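Acetyl xylan esterase (Paenibacillus sp. R4, PDB 6AGQ) probably removes acetyl groups from acetylated xylan by ester hydrolysis, as a cold-active esterase with the alpha/beta-hydrolase fold. Local coordinates at residues A[214-219]-A[279-284]; A[230-235]-A[244-249]; A[109-114]-A[315-320]; A[180-185]-A[308-313]. One frame throughout, in Å; residues are numbered along the deposited sequence.

From the N terminus, the chain first enters interaction 3 at 109-114, where helix 106-110 gives way to strand 114-118, and interaction 4 at 180-185, the end of strand 179-184. Residues 214-219 then begin interaction 1. Within the helical excursion that follows, 230-235 meets 244-249, so interaction 2 closes first, over a short loop. Interaction 1 closes at 279-284, interaction 4 at 308-313 and interaction 3 at 315-320: each is nested inside the next and none cross. Interactions 3 and 4 tie helix 309-320 to the turn before strand 114-118 and to strand 179-184 of the central sheet. Interactions 1 and 2 join the helices beyond strand 203-207, touching through Val218 and Tyr247.

Interaction 1: residues A[214-219]-A[279-284]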
loop_
_atom_site.group_PDB
_atom_site.type_symbol
_atom_site.label_atom_id
_atom_site.label_comp_id
_atom_site.label_asym_id
_atom_site.label_seq_id
_atom_site.Cartn_x
_atom_site.Cartn_y
_atom_site.Cartn_z
ATOM N N PHE A 214 12.507 23.469 -11.585
ATOM C CA PHE A 214 11.051 23.315 -11.320
ATOM C C PHE A 214 10.199 22.565 -12.359
ATOM O O PHE A 214 9.370 21.734 -12.009
ATOM C CB PHE A 214 10.373 24.652 -11.068
ATOM C CG PHE A 214 10.625 25.229 -9.681
ATOM C CD1 PHE A 214 10.018 24.673 -8.556
ATOM C CD2 PHE A 214 11.443 26.337 -9.518
ATOM C CE1 PHE A 214 10.217 25.199 -7.294
ATOM C CE2 PHE A 214 11.660 26.869 -8.267
ATOM C CZ PHE A 214 11.043 26.296 -7.147
ATOM N N ARG A 215 10.331 22.919 -13.613
ATOM C CA ARG A 215 9.504 22.347 -14.647
ATOM C C ARG A 215 9.799 20.848 -14.845
ATOM O O ARG A 215 8.909 20.070 -15.103
ATOM C CB ARG A 215 9.709 23.111 -15.936
ATOM C CG ARG A 215 8.700 22.748 -17.022
ATOM C CD ARG A 215 9.218 23.215 -18.373
ATOM N NE ARG A 215 8.981 24.644 -18.558
ATOM C CZ ARG A 215 7.834 25.164 -18.993
ATOM N NH1 ARG A 215 6.754 24.407 -19.295
ATOM N NH2 ARG A 215 7.762 26.466 -19.114
ATOM N N ARG A 216 11.026 20.432 -14.634
ATOM C CA ARG A 216 11.349 19.010 -14.677
ATOM C C ARG A 216 10.846 18.243 -13.437
ATOM O O ARG A 216 10.253 17.175 -13.562
ATOM C CB ARG A 216 12.826 18.789 -14.910
ATOM C CG ARG A 216 13.158 17.320 -15.113
ATOM C CD ARG A 216 14.639 17.104 -15.386
ATOM N NE ARG A 216 14.947 15.682 -15.274
ATOM C CZ ARG A 216 14.736 14.763 -16.235
ATOM N NH1 ARG A 216 15.007 13.487 -15.982
ATOM N NH2 ARG A 216 14.266 15.089 -17.436
ATOM N N SER A 217 11.110 18.771 -12.255
ATOM C CA SER A 217 10.571 18.213 -11.023
ATOM C C SER A 217 9.102 17.889 -11.195
ATOM O O SER A 217 8.694 16.752 -10.976
ATOM C CB SER A 217 10.753 19.192 -9.913
ATOM O OG SER A 217 12.131 19.453 -9.728
ATOM N N VAL A 218 8.318 18.868 -11.635
ATOM C CA VAL A 218 6.877 18.679 -11.813
ATOM C C VAL A 218 6.506 17.655 -12.878
ATOM O O VAL A 218 5.749 16.758 -12.599
ATOM C CB VAL A 218 6.178 20.016 -12.142
ATOM C CG1 VAL A 218 4.732 19.780 -12.584
ATOM C CG2 VAL A 218 6.202 20.947 -10.918
ATOM N N GLU A 219 7.073 17.768 -14.081
ATOM C CA GLU A 219 6.755 16.871 -15.179
ATOM C C GLU A 219 7.205 15.429 -14.976
ATOM O O GLU A 219 6.539 14.507 -15.454
ATOM C CB GLU A 219 7.245 17.436 -16.535
ATOM C CG GLU A 219 8.657 17.041 -16.948
ATOM C CD GLU A 219 9.211 17.785 -18.183
ATOM O OE1 GLU A 219 8.794 18.942 -18.470
ATOM O OE2 GLU A 219 10.092 17.192 -18.870
ATOM N N PRO A 279 17.410 13.137 -8.567
ATOM C CA PRO A 279 18.807 13.458 -8.738
ATOM C C PRO A 279 19.135 14.263 -9.999
ATOM O O PRO A 279 20.074 15.048 -9.969
ATOM C CB PRO A 279 19.478 12.093 -8.722
ATOM C CG PRO A 279 18.412 11.155 -9.151
ATOM C CD PRO A 279 17.161 11.688 -8.649
ATOM N N SER A 280 18.353 14.159 -11.058
ATOM C CA SER A 280 18.583 15.008 -12.251
ATOM C C SER A 280 18.412 16.481 -11.981
ATOM O O SER A 280 19.047 17.334 -12.628
ATOM C CB SER A 280 17.681 14.631 -13.406
ATOM O OG SER A 280 16.304 14.633 -13.021
ATOM N N THR A 281 17.569 16.820 -11.035
ATOM C CA THR A 281 17.344 18.234 -10.702
ATOM C C THR A 281 18.492 18.766 -9.804
ATOM O O THR A 281 18.900 19.910 -9.905
ATOM C CB THR A 281 15.950 18.489 -10.096
ATOM O OG1 THR A 281 15.767 17.792 -8.839
ATOM C CG2 THR A 281 14.864 18.090 -11.117
ATOM N N CYS A 282 19.023 17.895 -8.966
ATOM C CA CYS A 282 20.166 18.198 -8.119
ATOM C C CYS A 282 21.404 18.376 -8.980
ATOM O O CYS A 282 22.106 19.387 -8.822
ATOM C CB CYS A 282 20.326 17.122 -7.065
ATOM S SG CYS A 282 18.972 17.177 -5.854
ATOM N N PHE A 283 21.641 17.436 -9.904
ATOM C CA PHE A 283 22.748 17.521 -10.862
ATOM C C PHE A 283 22.702 18.750 -11.769
ATOM O O PHE A 283 23.752 19.394 -11.979
ATOM C CB PHE A 283 22.949 16.227 -11.669
ATOM C CG PHE A 283 23.961 15.293 -11.052
ATOM C CD1 PHE A 283 25.296 15.627 -11.038
ATOM C CD2 PHE A 283 23.567 14.094 -10.425
ATOM C CE1 PHE A 283 26.227 14.784 -10.443
ATOM C CE2 PHE A 283 24.492 13.253 -9.825
ATOM C CZ PHE A 283 25.822 13.598 -9.838
ATOM N N ALA A 284 21.504 19.138 -12.203
ATOM C CA ALA A 284 21.316 20.326 -12.990
ATOM C C ALA A 284 21.818 21.619 -12.352
ATOM O O ALA A 284 22.449 22.451 -13.044
ATOM C CB ALA A 284 19.835 20.469 -13.341
#
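Arg216 on helix 214-219 reaches across to Ser280 on helix 279-286, where two helices of the alpha/beta-hydrolase fold run almost exactly antiparallel (173° between their directions, axes 9.6 Å apart). The tight part is buried and small. Ser217 and Thr281 bring their CA atoms to 6.8 Å, and the methyl CG2 of Thr281 presses on Ser217 OG at 3.4 Å. No bond joins these two side chains; each hydroxyl is satisfied closer to home, Ser217 OG by the carbonyl of His213 and Thr281 OG1 by that of Pro278, which leaves a methyl to face the neighbouring helix.

The other side is more open on the arginine's part: Arg216 is partly exposed and stretched out, its CG anti to the backbone N (chi1 -174°) and the chain extended as far as NE, with Tyr14 packed against it, while Ser280 is buried. The guanidinium comes to Ser280 edge-on, in its own plane, and a second N-H, on NH1, adds a weak bond to the same oxygen. A leucine here would probably leave Ser280 OG without these donors and this flank of the helix pair without a polar tie. Ser280 holds OG between its backbone N and carbonyl carbon, facing the arginine, and the main bond is nearly straight: Arg216 NE to Ser280 OG, 2.8 Å, with 170° at the hydrogen.

Interaction 2: residues A[230-235]-A[244-249]; sequences KNWFRR and EQVYRT
Val246 is the bump here, and the hollow it enters is built from two aromatic neighbours, Trp232 and Phe233, on helix 226-236. The two rings meet edge to face, which probably helps the hollow hold its shape: the edge of the indole stands over the middle of the phenyl face, with Trp232 CE3 3.9 Å above the Phe233 plane. Into the angle between them goes the valine methyl CG2, 3.5 Å from Trp232 CZ3 and 3.9 Å from Phe233 CZ. Phe233 and Val246 come from opposite directions, so the far end of the phenyl ring runs up against the valine's branch point, CZ lying 3.9 Å from Val246 CB. Trp232 slides past alongside instead, and only its six-membered ring takes part.

Tyr247 fills the other flank. Its ring crosses Phe233 at a slant and brings OH to 4.0 Å from Phe233 CE2, a van der Waals touch with no hydrogen bond; a bound zinc ion lies about 4 Å from the Tyr247 side chain. The large groups between the helices are consistent with the wide spacing of their axes, 12.3 Å at a crossing angle of 154°. Away from the interface, Arg248 is tied along its own helix, NH2 to Glu244 OE1 in a salt bridge of 2.9 Å. Arg234, on the far side of helix 226-236, forms a salt bridge with Glu304 of the second subunit. The pair is a helical hairpin, inserted between strands 203-207 and 265-271, where alpha/beta-hydrolases commonly carry their cap elements.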
loop_
_atom_site.group_PDB
_atom_site.type_symbol
_atom_site.label_atom_id
_atom_site.label_comp_id
_atom_site.label_asym_id
_atom_site.label_seq_id
_atom_site.Cartn_x
_atom_site.Cartn_y
_atom_site.Cartn_z
ATOM N N LYS A 230 1.555 20.679 -9.263
ATOM C CA LYS A 230 0.675 19.889 -10.101
ATOM C C LYS A 230 -0.780 20.109 -9.614
ATOM O O LYS A 230 -1.694 20.349 -10.418
ATOM C CB LYS A 230 1.127 18.396 -10.077
ATOM C CG LYS A 230 0.258 17.429 -10.868
ATOM C CD LYS A 230 0.262 15.994 -10.313
ATOM C CE LYS A 230 -0.644 15.917 -9.105
ATOM N NZ LYS A 230 -0.667 14.599 -8.419
ATOM N N ASN A 231 -0.997 20.100 -8.295
ATOM C CA ASN A 231 -2.364 20.341 -7.758
ATOM C C ASN A 231 -2.847 21.764 -8.019
ATOM O O ASN A 231 -3.962 21.954 -8.310
ATOM C CB ASN A 231 -2.427 19.938 -6.304
ATOM C CG ASN A 231 -2.240 18.449 -6.129
ATOM O OD1 ASN A 231 -2.170 17.726 -7.099
ATOM N ND2 ASN A 231 -2.101 18.000 -4.923
ATOM N N TRP A 232 -1.966 22.754 -8.044
ATOM C CA TRP A 232 -2.358 24.084 -8.571
ATOM C C TRP A 232 -3.026 23.969 -9.944
ATOM O O TRP A 232 -4.142 24.449 -10.116
ATOM C CB TRP A 232 -1.182 25.066 -8.643
ATOM C CG TRP A 232 -1.628 26.455 -8.849
ATOM C CD1 TRP A 232 -2.011 27.306 -7.894
ATOM C CD2 TRP A 232 -1.816 27.149 -10.108
ATOM N NE1 TRP A 232 -2.409 28.479 -8.440
ATOM C CE2 TRP A 232 -2.273 28.420 -9.802
ATOM C CE3 TRP A 232 -1.583 26.817 -11.451
ATOM C CZ2 TRP A 232 -2.577 29.378 -10.786
ATOM C CZ3 TRP A 232 -1.894 27.743 -12.447
ATOM C CH2 TRP A 232 -2.390 29.030 -12.099
ATOM N N PHE A 233 -2.342 23.324 -10.899
ATOM C CA PHE A 233 -2.917 23.144 -12.206
ATOM C C PHE A 233 -4.253 22.485 -12.159
ATOM O O PHE A 233 -5.187 23.014 -12.733
ATOM C CB PHE A 233 -1.983 22.443 -13.203
ATOM C CG PHE A 233 -0.873 23.335 -13.631
ATOM C CD1 PHE A 233 -1.122 24.363 -14.474
ATOM C CD2 PHE A 233 0.387 23.213 -13.085
ATOM C CE1 PHE A 233 -0.136 25.233 -14.864
ATOM C CE2 PHE A 233 1.386 24.088 -13.459
ATOM C CZ PHE A 233 1.108 25.113 -14.335
ATOM N N ARG A 234 -4.347 21.392 -11.421
ATOM C CA ARG A 234 -5.581 20.665 -11.274
ATOM C C ARG A 234 -6.741 21.532 -10.825
ATOM O O ARG A 234 -7.869 21.298 -11.266
ATOM C CB ARG A 234 -5.442 19.488 -10.313
ATOM C CG ARG A 234 -4.653 18.323 -10.838
ATOM C CD ARG A 234 -4.441 17.275 -9.759
ATOM N NE ARG A 234 -5.685 16.731 -9.181
ATOM C CZ ARG A 234 -6.347 15.670 -9.653
ATOM N NH1 ARG A 234 -5.897 15.021 -10.705
ATOM N NH2 ARG A 234 -7.441 15.221 -9.044
ATOM N N ARG A 235 -6.506 22.488 -9.919
ATOM C CA ARG A 235 -7.605 23.385 -9.424
ATOM C C ARG A 235 -7.841 24.731 -10.139
ATOM O O ARG A 235 -8.923 25.249 -10.142
ATOM C CB ARG A 235 -7.392 23.668 -7.971
ATOM C CG ARG A 235 -7.455 22.420 -7.134
ATOM C CD ARG A 235 -8.456 22.691 -6.068
ATOM N NE ARG A 235 -8.519 21.702 -5.008
ATOM C CZ ARG A 235 -9.601 21.001 -4.704
ATOM N NH1 ARG A 235 -10.710 21.054 -5.432
ATOM N NH2 ARG A 235 -9.545 20.201 -3.689
ATOM N N GLU A 244 2.952 29.250 -18.571
ATOM C CA GLU A 244 4.106 30.105 -18.898
ATOM C C GLU A 244 4.391 31.079 -17.733
ATOM O O GLU A 244 5.464 31.117 -17.210
ATOM C CB GLU A 244 3.859 30.853 -20.224
ATOM C CG GLU A 244 5.107 31.413 -20.880
ATOM C CD GLU A 244 4.816 32.497 -21.933
ATOM O OE1 GLU A 244 5.242 33.643 -21.700
ATOM O OE2 GLU A 244 4.159 32.218 -22.974
ATOM N N GLN A 245 3.382 31.811 -17.301
ATOM C CA GLN A 245 3.465 32.600 -16.074
ATOM C C GLN A 245 3.880 31.755 -14.860
ATOM O O GLN A 245 4.762 32.166 -14.108
ATOM C CB GLN A 245 2.164 33.368 -15.821
ATOM C CG GLN A 245 2.211 34.444 -14.728
ATOM C CD GLN A 245 3.403 35.382 -14.845
ATOM O OE1 GLN A 245 3.462 36.169 -15.785
ATOM N NE2 GLN A 245 4.388 35.284 -13.894
ATOM N N VAL A 246 3.325 30.569 -14.680
ATOM C CA VAL A 246 3.712 29.758 -13.502
ATOM C C VAL A 246 5.232 29.489 -13.480
ATOM O O VAL A 246 5.875 29.809 -12.489
ATOM C CB VAL A 246 2.900 28.462 -13.374
ATOM C CG1 VAL A 246 3.475 27.563 -12.297
ATOM C CG2 VAL A 246 1.453 28.758 -13.037
ATOM N N TYR A 247 5.825 29.014 -14.589
ATOM C CA TYR A 247 7.243 28.668 -14.603
ATOM C C TYR A 247 8.140 29.885 -14.745
ATOM O O TYR A 247 9.298 29.841 -14.313
ATOM C CB TYR A 247 7.568 27.582 -15.649
ATOM C CG TYR A 247 6.920 26.247 -15.282
ATOM C CD1 TYR A 247 7.310 25.555 -14.137
ATOM C CD2 TYR A 247 5.878 25.713 -16.017
ATOM C CE1 TYR A 247 6.720 24.358 -13.763
ATOM C CE2 TYR A 247 5.269 24.514 -15.642
ATOM C CZ TYR A 247 5.713 23.830 -14.550
ATOM O OH TYR A 247 5.103 22.649 -14.148
ATOM N N ARG A 248 7.663 30.968 -15.340
ATOM C CA ARG A 248 8.451 32.212 -15.298
ATOM C C ARG A 248 8.501 32.796 -13.861
ATOM O O ARG A 248 9.536 33.242 -13.443
ATOM C CB ARG A 248 7.949 33.239 -16.315
ATOM C CG ARG A 248 8.487 34.648 -16.073
ATOM C CD ARG A 248 8.175 35.568 -17.229
ATOM N NE ARG A 248 6.733 35.831 -17.307
ATOM C CZ ARG A 248 5.890 35.334 -18.222
ATOM N NH1 ARG A 248 4.597 35.669 -18.167
ATOM N NH2 ARG A 248 6.305 34.514 -19.192
ATOM N N THR A 249 7.405 32.748 -13.098
ATOM C CA THR A 249 7.448 33.098 -11.640
ATOM C C THR A 249 8.526 32.291 -10.938
ATOM O O THR A 249 9.358 32.863 -10.250
ATOM C CB THR A 249 6.104 32.843 -10.920
ATOM O OG1 THR A 249 5.129 33.701 -11.465
ATOM C CG2 THR A 249 6.154 33.088 -9.384
#

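Interaction 3: residues A[109-114]-A[315-320]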
loop_
_atom_site.group_PDB
_atom_site.type_symbol
_atom_site.label_atom_id
_atom_site.label_comp_id
_atom_site.label_asym_id
_atom_site.label_seq_id
_atom_site.Cartn_x
_atom_site.Cartn_y
_atom_site.Cartn_z
ATOM N N ALA A 109 29.600 23.827 17.369
ATOM C CA ALA A 109 30.229 24.514 18.459
ATOM C C ALA A 109 31.452 23.786 18.999
ATOM O O ALA A 109 32.459 24.406 19.357
ATOM C CB ALA A 109 29.236 24.769 19.587
ATOM N N SER A 110 31.387 22.468 19.070
ATOM C CA SER A 110 32.534 21.709 19.536
ATOM C C SER A 110 33.725 21.810 18.592
ATOM O O SER A 110 34.851 21.625 19.025
ATOM C CB SER A 110 32.146 20.242 19.781
ATOM O OG SER A 110 32.187 19.554 18.549
ATOM N N MET A 111 33.509 22.140 17.321
ATOM C CA MET A 111 34.643 22.471 16.412
ATOM C C MET A 111 35.097 23.918 16.481
ATOM O O MET A 111 35.851 24.383 15.597
ATOM C CB MET A 111 34.298 22.174 14.940
ATOM C CG MET A 111 33.803 20.768 14.674
ATOM S SD MET A 111 33.029 20.630 13.069
ATOM C CE MET A 111 34.454 20.674 11.983
ATOM N N GLY A 112 34.622 24.658 17.473
ATOM C CA GLY A 112 34.997 26.068 17.650
ATOM C C GLY A 112 34.234 27.052 16.759
ATOM O O GLY A 112 34.736 28.103 16.420
ATOM N N MET A 113 33.018 26.726 16.387
ATOM C CA MET A 113 32.267 27.571 15.470
ATOM C C MET A 113 31.036 28.070 16.126
ATOM O O MET A 113 30.492 27.434 17.004
ATOM C CB MET A 113 31.886 26.768 14.244
ATOM C CG MET A 113 33.076 26.531 13.343
ATOM S SD MET A 113 32.919 25.086 12.290
ATOM C CE MET A 113 31.263 25.221 11.597
ATOM N N ALA A 114 30.566 29.214 15.674
ATOM C CA ALA A 114 29.225 29.649 15.972
ATOM C C ALA A 114 28.263 28.985 15.010
ATOM O O ALA A 114 28.662 28.560 13.942
ATOM C CB ALA A 114 29.137 31.146 15.837
ATOM N N ARG A 315 34.603 17.208 7.796
ATOM C CA ARG A 315 35.927 17.205 7.087
ATOM C C ARG A 315 36.082 18.338 6.075
ATOM O O ARG A 315 37.126 18.953 5.962
ATOM C CB ARG A 315 36.153 15.899 6.322
ATOM C CG ARG A 315 36.324 14.666 7.183
ATOM C CD ARG A 315 36.781 13.444 6.392
ATOM N NE ARG A 315 36.836 12.278 7.287
ATOM C CZ ARG A 315 37.861 11.941 8.086
ATOM N NH1 ARG A 315 39.005 12.649 8.128
ATOM N NH2 ARG A 315 37.731 10.868 8.868
ATOM N N PHE A 316 35.033 18.571 5.298
ATOM C CA PHE A 316 34.956 19.668 4.366
ATOM C C PHE A 316 35.112 21.036 5.027
ATOM O O PHE A 316 35.926 21.862 4.575
ATOM C CB PHE A 316 33.607 19.565 3.643
ATOM C CG PHE A 316 33.436 20.555 2.544
ATOM C CD1 PHE A 316 34.119 20.400 1.348
ATOM C CD2 PHE A 316 32.558 21.606 2.685
ATOM C CE1 PHE A 316 33.979 21.328 0.312
ATOM C CE2 PHE A 316 32.377 22.501 1.668
ATOM C CZ PHE A 316 33.089 22.364 0.484
ATOM N N ILE A 317 34.332 21.257 6.082
ATOM C CA ILE A 317 34.404 22.468 6.882
ATOM C C ILE A 317 35.787 22.647 7.529
ATOM O O ILE A 317 36.369 23.741 7.456
ATOM C CB ILE A 317 33.264 22.525 7.905
ATOM C CG1 ILE A 317 32.003 22.927 7.144
ATOM C CG2 ILE A 317 33.588 23.526 9.041
ATOM C CD1 ILE A 317 30.721 22.638 7.865
ATOM N N GLU A 318 36.312 21.586 8.141
ATOM C CA GLU A 318 37.649 21.655 8.755
ATOM C C GLU A 318 38.708 21.957 7.743
ATOM O O GLU A 318 39.641 22.673 8.050
ATOM C CB GLU A 318 37.996 20.360 9.514
ATOM C CG GLU A 318 37.675 20.392 11.004
ATOM C CD GLU A 318 38.930 20.642 11.822
ATOM O OE1 GLU A 318 39.714 19.669 11.989
ATOM O OE2 GLU A 318 39.141 21.798 12.264
ATOM N N ALA A 319 38.600 21.395 6.530
ATOM C CA ALA A 319 39.603 21.666 5.508
ATOM C C ALA A 319 39.600 23.032 4.905
ATOM O O ALA A 319 40.652 23.524 4.498
ATOM C CB ALA A 319 39.499 20.626 4.394
ATOM N N TYR A 320 38.426 23.612 4.713
ATOM C CA TYR A 320 38.271 24.781 3.817
ATOM C C TYR A 320 37.694 26.053 4.449
ATOM O O TYR A 320 37.866 27.108 3.884
ATOM C CB TYR A 320 37.420 24.414 2.576
ATOM C CG TYR A 320 38.049 23.355 1.672
ATOM C CD1 TYR A 320 39.192 23.639 0.926
ATOM C CD2 TYR A 320 37.489 22.063 1.565
ATOM C CE1 TYR A 320 39.778 22.670 0.105
ATOM C CE2 TYR A 320 38.076 21.091 0.760
ATOM C CZ TYR A 320 39.217 21.397 0.043
ATOM O OH TYR A 320 39.782 20.452 -0.742
HETATM O O HOH W 1 37.999 22.821 14.592
#
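Met111 and Met113 both place CG anti to the carbonyl carbon (chi1 -53° and -74°) and then bend at chi3, which lays both thioether ends against Ile317 of helix 309-320, and that of Met111 against Glu318 as well. Ile317 answers with CG2, the branch anti to its own backbone N. Crossing it at a slant, Met113 touches that methyl with two atoms, SD at 3.7 Å and CE at 3.8 Å. Met111 comes at about a right angle to Ile317, its CE 4.2 Å from Ile317 CG2; Met111 CE lies closer to the glutamate, 3.4 Å from Glu318 CG.

The two methionines flank Gly112, whose positive phi ends helix 106-110 in a Schellman motif before strand 114-118 begins. Ile317 also packs on Leu89 and Leu205, so the contact belongs to the layer between the central sheet and the C-terminal helix. On the outer side, Met111 packs on Leu52 of the fourth subunit.

No direct hydrogen bond joins the segments. One water donates to Met111 O and to Glu318 OE2, 2.8 Å from each. The glutamate thus works in two ways, its CG against a methyl and its carboxylate toward water, and the polar link probably depends on that single molecule.

Interaction 4: residues A[180-185]-A[308-313]; sequences AVYGGS and FHEEAM
The strand leading into the probable nucleophile elbow is joined here to the C-terminal helix, through Tyr182 on strand 179-184 and Met313 on helix 309-320. The contact is a Met-aromatic one. Met313 SD lies 4.2 Å from the centroid of the Tyr182 ring and 40° off its normal, an oblique approach nearest to CD1 and CE1: SD is 3.6 Å from Tyr182 CE1. The thioether chain bends at chi3, and this carries the methyl along toward the phenol end, with Met313 CE 3.8 Å from Tyr182 CE1 and 4.1 Å from Tyr182 OH. Tyrosine and methionine cross at about a right angle. Tyr182 has CG anti to the backbone N (chi1 152°), which sends the ring out from the strand toward the helix.

Gly183, Ser185 and Gly187 fit the GxSxG pattern of alpha/beta-hydrolases, a sharp turn between strand and helix. Ser185 takes the positive phi expected of the nucleophile in such a turn, and its OG is hydrogen-bonded to His303 NE2, consistent with a catalytic pair. Tyr182 thus stands on the strand three residues ahead of that serine. A serine in its place would probably leave the sulfur and methyl of Met313 without their aromatic partner and open a gap between strand and helix.

Glu310 approaches the phenol too, its carboxylate plane 83° from the ring, but Glu310 OE1 stays 4.2 Å from Tyr182 OH, and OE2 is held by the side-chain amide of Gln107.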
loop_
_atom_site.group_PDB
_atom_site.type_symbol
_atom_site.label_atom_id
_atom_site.label_comp_id
_atom_site.label_asym_id
_atom_site.label_seq_id
_atom_site.Cartn_x
_atom_site.Cartn_y
_atom_site.Cartn_z
ATOM N N ALA A 180 29.648 29.570 6.409
ATOM C CA ALA A 180 29.120 28.479 5.605
ATOM C C ALA A 180 27.607 28.427 5.748
ATOM O O ALA A 180 27.075 28.795 6.803
ATOM C CB ALA A 180 29.717 27.164 6.008
ATOM N N VAL A 181 26.940 28.032 4.670
ATOM C CA VAL A 181 25.455 27.902 4.598
ATOM C C VAL A 181 25.134 26.443 4.297
ATOM O O VAL A 181 25.809 25.829 3.452
ATOM C CB VAL A 181 24.790 28.892 3.612
ATOM C CG1 VAL A 181 24.819 30.331 4.138
ATOM C CG2 VAL A 181 25.453 28.870 2.266
ATOM N N TYR A 182 24.190 25.848 5.056
ATOM C CA TYR A 182 23.944 24.394 5.053
ATOM C C TYR A 182 22.458 24.127 5.232
ATOM O O TYR A 182 21.764 24.891 5.861
ATOM C CB TYR A 182 24.763 23.705 6.146
ATOM C CG TYR A 182 24.174 22.448 6.690
ATOM C CD1 TYR A 182 24.059 21.308 5.886
ATOM C CD2 TYR A 182 23.701 22.378 7.988
ATOM C CE1 TYR A 182 23.426 20.145 6.332
ATOM C CE2 TYR A 182 23.112 21.216 8.471
ATOM C CZ TYR A 182 22.971 20.102 7.633
ATOM O OH TYR A 182 22.371 18.954 8.058
ATOM N N GLY A 183 21.970 23.050 4.635
ATOM C CA GLY A 183 20.596 22.616 4.789
ATOM C C GLY A 183 20.236 21.474 3.899
ATOM O O GLY A 183 20.801 21.321 2.789
ATOM N N GLY A 184 19.307 20.672 4.384
ATOM C CA GLY A 184 18.743 19.605 3.596
ATOM C C GLY A 184 17.393 19.937 2.961
ATOM O O GLY A 184 16.503 20.525 3.591
ATOM N N SER A 185 17.249 19.522 1.713
ATOM C CA SER A 185 16.032 19.663 0.966
ATOM C C SER A 185 15.576 21.110 0.704
ATOM O O SER A 185 16.297 21.822 0.052
ATOM C CB SER A 185 14.944 18.805 1.537
ATOM O OG SER A 185 13.928 18.785 0.516
ATOM N N PHE A 308 26.042 9.127 8.010
ATOM C CA PHE A 308 27.425 9.283 7.393
ATOM C C PHE A 308 27.776 10.644 6.806
ATOM O O PHE A 308 28.971 10.952 6.661
ATOM C CB PHE A 308 27.636 8.269 6.245
ATOM C CG PHE A 308 26.363 7.978 5.479
ATOM C CD1 PHE A 308 25.967 8.777 4.410
ATOM C CD2 PHE A 308 25.505 6.963 5.904
ATOM C CE1 PHE A 308 24.763 8.524 3.730
ATOM C CE2 PHE A 308 24.299 6.729 5.257
ATOM C CZ PHE A 308 23.936 7.512 4.156
ATOM N N HIS A 309 26.769 11.445 6.431
ATOM C CA HIS A 309 27.064 12.708 5.749
ATOM C C HIS A 309 27.636 13.747 6.698
ATOM O O HIS A 309 28.417 14.600 6.284
ATOM C CB HIS A 309 25.867 13.299 4.991
ATOM C CG HIS A 309 26.290 14.351 4.013
ATOM N ND1 HIS A 309 27.195 14.093 3.002
ATOM C CD2 HIS A 309 26.005 15.676 3.934
ATOM C CE1 HIS A 309 27.449 15.216 2.337
ATOM N NE2 HIS A 309 26.754 16.196 2.896
ATOM N N GLU A 310 27.281 13.641 7.971
ATOM C CA GLU A 310 27.654 14.623 8.961
ATOM C C GLU A 310 29.163 14.739 9.058
ATOM O O GLU A 310 29.715 15.843 8.992
ATOM C CB GLU A 310 27.019 14.277 10.314
ATOM C CG GLU A 310 26.650 15.505 11.117
ATOM C CD GLU A 310 25.367 16.192 10.642
ATOM O OE1 GLU A 310 24.947 15.996 9.480
ATOM O OE2 GLU A 310 24.767 16.932 11.447
ATOM N N GLU A 311 29.808 13.584 9.174
ATOM C CA GLU A 311 31.239 13.478 9.089
ATOM C C GLU A 311 31.839 14.044 7.801
ATOM O O GLU A 311 32.894 14.633 7.832
ATOM C CB GLU A 311 31.658 12.004 9.169
ATOM C CG GLU A 311 33.174 11.781 9.254
ATOM C CD GLU A 311 33.571 10.324 9.529
ATOM O OE1 GLU A 311 34.592 9.882 8.917
ATOM O OE2 GLU A 311 32.878 9.638 10.353
ATOM N N ALA A 312 31.226 13.771 6.664
ATOM C CA ALA A 312 31.726 14.264 5.388
ATOM C C ALA A 312 31.758 15.831 5.390
ATOM O O ALA A 312 32.679 16.438 4.854
ATOM C CB ALA A 312 30.835 13.739 4.260
ATOM N N MET A 313 30.737 16.454 6.007
ATOM C CA MET A 313 30.619 17.922 6.092
ATOM C C MET A 313 31.637 18.514 7.078
ATOM O O MET A 313 32.312 19.493 6.775
ATOM C CB MET A 313 29.232 18.335 6.486
ATOM C CG MET A 313 28.234 18.029 5.413
ATOM S SD MET A 313 26.648 18.676 5.918
ATOM C CE MET A 313 26.062 17.516 7.141
#